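Local atomic coordinates of gamma-glutamyltransferase 1 Threonine peptidase. MEROPS family T03 S-subunit (Pseudomonas nitroreducens, PDB entry 5ZJG), a protein that transfers gamma-glutamyl groups from donors such as glutathione to amino acids and peptides, or to water, which releases glutamate. Residues 42-47 and 68-73; 54-59 and 93-98. All coordinates share one frame; numbering follows the deposited sequence.

In the fold
Interactions 1 and 2 lie about 10 Å apart, centre to centre, on the same side of the chain's centre. Three of the four segments, 42-47, 54-59 and 68-73, belong to the long loop region between strands 13-19 and 77-81; the fourth, 93-98, follows strand 84-90 and leads into helix 97-109. Because the segments alternate along the chain, the two contacts interlock, and they touch where S73 CB packs on G94 O at 3.1 Å. Each supplies part of the probable L-glutamate site of this Ntn-hydrolase: D43, S72 and S73 from interaction 1, G93 and G94 from interaction 2. Bound glycine molecules occupy both parts.

Interaction 1: residues 42-47 and 68-73; sequences DDFSSK and KRMLSS. With GLY (glycine), chain E.
F44 lays one ring face on M70, whose CB sits 3.5 Å from the ring centroid and almost on the normal, a CH-pi contact. M70 CG takes the crowded position between backbone N and carbonyl carbon (chi1 57°), and the chain then bends twice, which returns CE to 3.6 Å from F44 CE2. The sulfur stands obliquely to the ring in a Met-aromatic contact. K68 O meets the ring edge, 3.2 Å from F44 CZ, while the K68 chain runs extended past F44 CE1, and its NZ is bonded to A63 O and paired with E65.

Three hydrogen bonds hold the bound glycine of chain E. Its N donates to D43 OD2 at 2.6 Å. From the other segment S72 OG donates to the glycine OXT at 2.7 Å, and S73 N to the glycine O. The ligand thus bridges the segments, consistent with D43, S72 and S73 forming part of an L-glutamate site. D43 OD2 also pairs with a basic side chain of the other protein chain. Separately, one water links L71 O, at 2.8 Å, weakly to D43 O.

Both segments run through the loops between strands 13-19 and 77-81, against that partner chain.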
loop_
_atom_site.group_PDB
_atom_site.type_symbol
_atom_site.label_atom_id
_atom_site.label_comp_id
_atom_site.label_asym_id
_atom_site.label_seq_id
_atom_site.Cartn_x
_atom_site.Cartn_y
_atom_site.Cartn_z
ATOM N N ASP B 42 -12.063 -7.245 -0.737
ATOM C CA ASP B 42 -12.911 -6.096 -0.429
ATOM C C ASP B 42 -12.494 -4.838 -1.182
ATOM O O ASP B 42 -13.241 -3.845 -1.148
ATOM C CB ASP B 42 -12.920 -5.817 1.080
ATOM C CG ASP B 42 -13.938 -4.745 1.477
ATOM O OD1 ASP B 42 -15.162 -4.988 1.362
ATOM O OD2 ASP B 42 -13.519 -3.643 1.899
ATOM N N ASP B 43 -11.340 -4.848 -1.860
ATOM C CA ASP B 43 -10.921 -3.719 -2.674
ATOM C C ASP B 43 -11.619 -3.692 -4.030
ATOM O O ASP B 43 -11.599 -2.651 -4.698
ATOM C CB ASP B 43 -9.388 -3.736 -2.838
ATOM C CG ASP B 43 -8.668 -3.096 -1.668
ATOM O OD1 ASP B 43 -9.344 -2.488 -0.797
ATOM O OD2 ASP B 43 -7.418 -3.209 -1.622
ATOM N N PHE B 44 -12.272 -4.785 -4.428
ATOM C CA PHE B 44 -13.225 -4.733 -5.523
ATOM C C PHE B 44 -14.477 -3.983 -5.082
ATOM O O PHE B 44 -14.744 -3.809 -3.891
ATOM C CB PHE B 44 -13.671 -6.138 -5.954
ATOM C CG PHE B 44 -12.684 -6.904 -6.814
ATOM C CD1 PHE B 44 -12.280 -6.433 -8.052
ATOM C CD2 PHE B 44 -12.234 -8.144 -6.399
ATOM C CE1 PHE B 44 -11.407 -7.181 -8.844
ATOM C CE2 PHE B 44 -11.359 -8.908 -7.182
ATOM C CZ PHE B 44 -10.946 -8.427 -8.398
ATOM N N SER B 45 -15.246 -3.525 -6.058
ATOM C CA SER B 45 -16.589 -3.051 -5.772
ATOM C C SER B 45 -17.506 -4.272 -5.701
ATOM O O SER B 45 -17.548 -5.073 -6.640
ATOM C CB SER B 45 -17.050 -2.065 -6.836
ATOM O OG SER B 45 -18.449 -1.843 -6.724
ATOM N N SER B 46 -18.168 -4.458 -4.552
ATOM C CA SER B 46 -19.080 -5.588 -4.378
ATOM C C SER B 46 -20.444 -5.301 -4.977
ATOM O O SER B 46 -21.178 -6.236 -5.334
ATOM C CB SER B 46 -19.249 -5.924 -2.893
ATOM O OG SER B 46 -18.036 -6.381 -2.309
ATOM N N LYS B 47 -20.791 -4.029 -5.083
ATOM C CA LYS B 47 -22.066 -3.597 -5.616
ATOM C C LYS B 47 -21.896 -2.150 -6.057
ATOM O O LYS B 47 -21.291 -1.350 -5.323
ATOM C CB LYS B 47 -23.169 -3.741 -4.570
ATOM C CG LYS B 47 -24.567 -3.465 -5.103
ATOM C CD LYS B 47 -25.614 -3.757 -4.050
ATOM C CE LYS B 47 -27.007 -3.544 -4.597
ATOM N NZ LYS B 47 -28.035 -3.740 -3.543
ATOM N N LYS B 68 -8.953 -11.320 -12.010
ATOM C CA LYS B 68 -8.766 -9.879 -12.074
ATOM C C LYS B 68 -8.093 -9.368 -10.811
ATOM O O LYS B 68 -8.356 -9.871 -9.715
ATOM C CB LYS B 68 -10.117 -9.200 -12.243
ATOM C CG LYS B 68 -10.108 -7.708 -12.500
ATOM C CD LYS B 68 -11.559 -7.260 -12.712
ATOM C CE LYS B 68 -11.707 -5.792 -13.041
ATOM N NZ LYS B 68 -13.176 -5.489 -13.217
ATOM N N ARG B 69 -7.235 -8.361 -10.981
ATOM C CA ARG B 69 -6.593 -7.653 -9.877
ATOM C C ARG B 69 -7.514 -6.547 -9.382
ATOM O O ARG B 69 -8.034 -5.752 -10.174
ATOM C CB ARG B 69 -5.253 -7.066 -10.326
ATOM C CG ARG B 69 -4.187 -8.132 -10.591
ATOM C CD ARG B 69 -3.072 -7.649 -11.496
ATOM N NE ARG B 69 -1.791 -8.258 -11.127
ATOM C CZ ARG B 69 -1.357 -9.437 -11.555
ATOM N NH1 ARG B 69 -2.084 -10.175 -12.377
ATOM N NH2 ARG B 69 -0.179 -9.885 -11.153
ATOM N N MET B 70 -7.721 -6.514 -8.073
ATOM C CA MET B 70 -8.598 -5.528 -7.465
ATOM C C MET B 70 -7.876 -4.192 -7.334
ATOM O O MET B 70 -6.691 -4.144 -7.013
ATOM C CB MET B 70 -9.110 -6.026 -6.101
ATOM C CG MET B 70 -8.137 -6.410 -5.019
ATOM S SD MET B 70 -7.016 -7.791 -5.341
ATOM C CE MET B 70 -8.100 -9.182 -5.617
ATOM N N LEU B 71 -8.595 -3.110 -7.632
ATOM C CA LEU B 71 -7.983 -1.783 -7.631
ATOM C C LEU B 71 -7.368 -1.491 -6.280
ATOM O O LEU B 71 -7.970 -1.744 -5.237
ATOM C CB LEU B 71 -9.033 -0.720 -7.955
ATOM C CG LEU B 71 -8.505 0.718 -8.045
ATOM C CD1 LEU B 71 -7.709 0.839 -9.324
ATOM C CD2 LEU B 71 -9.707 1.667 -8.061
ATOM N N SER B 72 -6.158 -0.932 -6.310
ATOM C CA SER B 72 -5.419 -0.588 -5.118
ATOM C C SER B 72 -5.211 0.923 -5.031
ATOM O O SER B 72 -5.367 1.666 -6.010
ATOM C CB SER B 72 -4.055 -1.290 -5.106
ATOM O OG SER B 72 -3.327 -1.016 -3.916
ATOM N N SER B 73 -4.838 1.366 -3.835
ATOM C CA SER B 73 -4.330 2.716 -3.631
ATOM C C SER B 73 -2.838 2.715 -3.321
ATOM O O SER B 73 -2.255 3.792 -3.121
ATOM C CB SER B 73 -5.093 3.388 -2.487
ATOM O OG SER B 73 -6.487 3.450 -2.782
HETATM N N GLY E . -5.837 -2.864 0.451
HETATM C CA GLY E . -5.677 -1.425 0.329
HETATM C C GLY E . -5.059 -1.057 -1.005
HETATM O O GLY E . -5.126 0.085 -1.466
HETATM O OXT GLY E . -4.471 -1.925 -1.651
HETATM O O HOH W 1 -9.708 0.063 -4.042
#

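Interaction 2: residues 54-59 and 93-98; sequences FGVVGS and GGSRIF. With GLY (glycine), chain G.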
loop_
_atom_site.group_PDB
_atom_site.type_symbol
_atom_site.label_atom_id
_atom_site.label_comp_id
_atom_site.label_asym_id
_atom_site.label_seq_id
_atom_site.Cartn_x
_atom_site.Cartn_y
_atom_site.Cartn_z
ATOM N N PHE B 54 -13.043 1.053 3.180
ATOM C CA PHE B 54 -12.384 2.356 3.153
ATOM C C PHE B 54 -13.289 3.484 2.676
ATOM O O PHE B 54 -12.816 4.614 2.537
ATOM C CB PHE B 54 -11.145 2.295 2.260
ATOM C CG PHE B 54 -10.030 1.502 2.851
ATOM C CD1 PHE B 54 -9.289 2.004 3.908
ATOM C CD2 PHE B 54 -9.728 0.240 2.363
ATOM C CE1 PHE B 54 -8.265 1.261 4.465
ATOM C CE2 PHE B 54 -8.714 -0.505 2.913
ATOM C CZ PHE B 54 -7.974 0.001 3.957
ATOM N N GLY B 55 -14.565 3.215 2.411
ATOM C CA GLY B 55 -15.464 4.266 1.980
ATOM C C GLY B 55 -15.433 4.574 0.498
ATOM O O GLY B 55 -16.084 5.534 0.066
ATOM N N VAL B 56 -14.677 3.819 -0.296
ATOM C CA VAL B 56 -14.556 4.095 -1.723
ATOM C C VAL B 56 -15.565 3.245 -2.484
ATOM O O VAL B 56 -15.974 2.167 -2.036
ATOM C CB VAL B 56 -13.119 3.864 -2.233
ATOM C CG1 VAL B 56 -12.189 4.861 -1.558
ATOM C CG2 VAL B 56 -12.639 2.430 -1.977
ATOM N N VAL B 57 -15.967 3.734 -3.653
ATOM C CA VAL B 57 -17.001 3.074 -4.449
ATOM C C VAL B 57 -16.457 2.774 -5.849
ATOM O O VAL B 57 -15.365 3.201 -6.225
ATOM C CB VAL B 57 -18.296 3.910 -4.524
ATOM C CG1 VAL B 57 -18.853 4.167 -3.129
ATOM C CG2 VAL B 57 -18.069 5.224 -5.250
ATOM N N GLY B 58 -17.225 1.984 -6.606
ATOM C CA GLY B 58 -16.872 1.634 -7.968
ATOM C C GLY B 58 -18.107 1.165 -8.705
ATOM O O GLY B 58 -19.221 1.225 -8.180
ATOM N N SER B 59 -17.889 0.696 -9.937
ATOM C CA SER B 59 -18.948 0.107 -10.743
ATOM C C SER B 59 -18.291 -0.930 -11.650
ATOM O O SER B 59 -17.672 -1.860 -11.135
ATOM C CB SER B 59 -19.730 1.186 -11.506
ATOM O OG SER B 59 -18.879 2.157 -12.094
ATOM N N GLY B 93 -2.261 2.693 4.306
ATOM C CA GLY B 93 -3.359 3.585 4.638
ATOM C C GLY B 93 -4.575 3.444 3.742
ATOM O O GLY B 93 -5.434 4.333 3.763
ATOM N N GLY B 94 -4.673 2.369 2.961
ATOM C CA GLY B 94 -5.840 2.201 2.112
ATOM C C GLY B 94 -6.028 3.405 1.214
ATOM O O GLY B 94 -5.084 3.880 0.577
ATOM N N SER B 95 -7.263 3.911 1.151
ATOM C CA SER B 95 -7.589 5.028 0.268
ATOM C C SER B 95 -6.910 6.331 0.661
ATOM O O SER B 95 -7.047 7.296 -0.084
ATOM C CB SER B 95 -9.105 5.261 0.230
ATOM O OG SER B 95 -9.615 5.610 1.502
ATOM N N ARG B 96 -6.200 6.377 1.787
ATOM C CA ARG B 96 -5.422 7.538 2.203
ATOM C C ARG B 96 -3.985 7.529 1.672
ATOM O O ARG B 96 -3.261 8.510 1.873
ATOM C CB ARG B 96 -5.382 7.595 3.735
ATOM C CG ARG B 96 -6.678 8.013 4.450
ATOM C CD ARG B 96 -7.866 7.075 4.190
ATOM N NE ARG B 96 -8.878 7.245 5.237
ATOM C CZ ARG B 96 -10.089 6.696 5.223
ATOM N NH1 ARG B 96 -10.477 5.932 4.207
ATOM N NH2 ARG B 96 -10.915 6.911 6.236
ATOM N N ILE B 97 -3.550 6.456 1.003
ATOM C CA ILE B 97 -2.126 6.308 0.697
ATOM C C ILE B 97 -1.638 7.428 -0.201
ATOM O O ILE B 97 -0.632 8.081 0.088
ATOM C CB ILE B 97 -1.858 4.936 0.063
ATOM C CG1 ILE B 97 -1.967 3.868 1.143
ATOM C CG2 ILE B 97 -0.483 4.900 -0.635
ATOM C CD1 ILE B 97 -1.994 2.441 0.593
ATOM N N PHE B 98 -2.299 7.635 -1.337
ATOM C CA PHE B 98 -1.736 8.609 -2.266
ATOM C C PHE B 98 -2.018 10.052 -1.862
ATOM O O PHE B 98 -1.238 10.936 -2.241
ATOM C CB PHE B 98 -2.209 8.348 -3.702
ATOM C CG PHE B 98 -3.687 8.176 -3.846
ATOM C CD1 PHE B 98 -4.514 9.269 -3.950
ATOM C CD2 PHE B 98 -4.248 6.894 -3.915
ATOM C CE1 PHE B 98 -5.906 9.108 -4.113
ATOM C CE2 PHE B 98 -5.605 6.738 -4.059
ATOM C CZ PHE B 98 -6.428 7.845 -4.157
HETATM N N GLY G . -4.761 0.234 6.763
HETATM C CA GLY G . -3.738 -0.407 5.965
HETATM C C GLY G . -4.004 -0.243 4.492
HETATM O O GLY G . -4.852 -0.928 3.917
HETATM O OXT GLY G . -3.361 0.563 3.828
#
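F54 turns one ring face to the backbone of G94 and S95. G94 CA lies 3.7 Å from the ring centroid, 21° off the normal, as a CH-pi contact, and S95 N stands above the same face, nearer the rim. With CG anti to the carbonyl carbon (chi1 -71°), the ring reaches toward the bound glycine of chain G, whose O comes obliquely to 3.3 Å from F54 CZ. W22 stacks on the F54 ring. Were F54 replaced by an alanine, W22 would probably lose its stacking partner and G94 CA the ring face it rests on, with a gap opened beside the ligand.

S95 meets the other segment through its side chain: CB packs on V56 CG1 at 3.6 Å, and OG is near F54 CB. S95 OG is also hydrogen-bonded to Q127 and accepts from R96 NH1 at 2.9 Å, with the oxygen close to the guanidinium plane.

The paired glycines G93 and G94 form the turn ahead of helix 97-109, and their backbone N-H groups converge on OXT of the chain G glycine, at distances too short to be taken literally. This is consistent with the oxyanion hole of gamma-glutamyltransferases, where two successive backbone amides serve a glutamyl carbonyl. G94 has a positive phi, and a CB at its position would run into F54 CE1.

R96 bends at chi2 (61°), bringing NH1 to the F54 ring edge and into a weak hydrogen bond with F54 O (3.2 Å). Q127 NE2 also bonds to that carbonyl. The guanidinium makes a cation-pi contact with Y135, while its NE bonds to Q160.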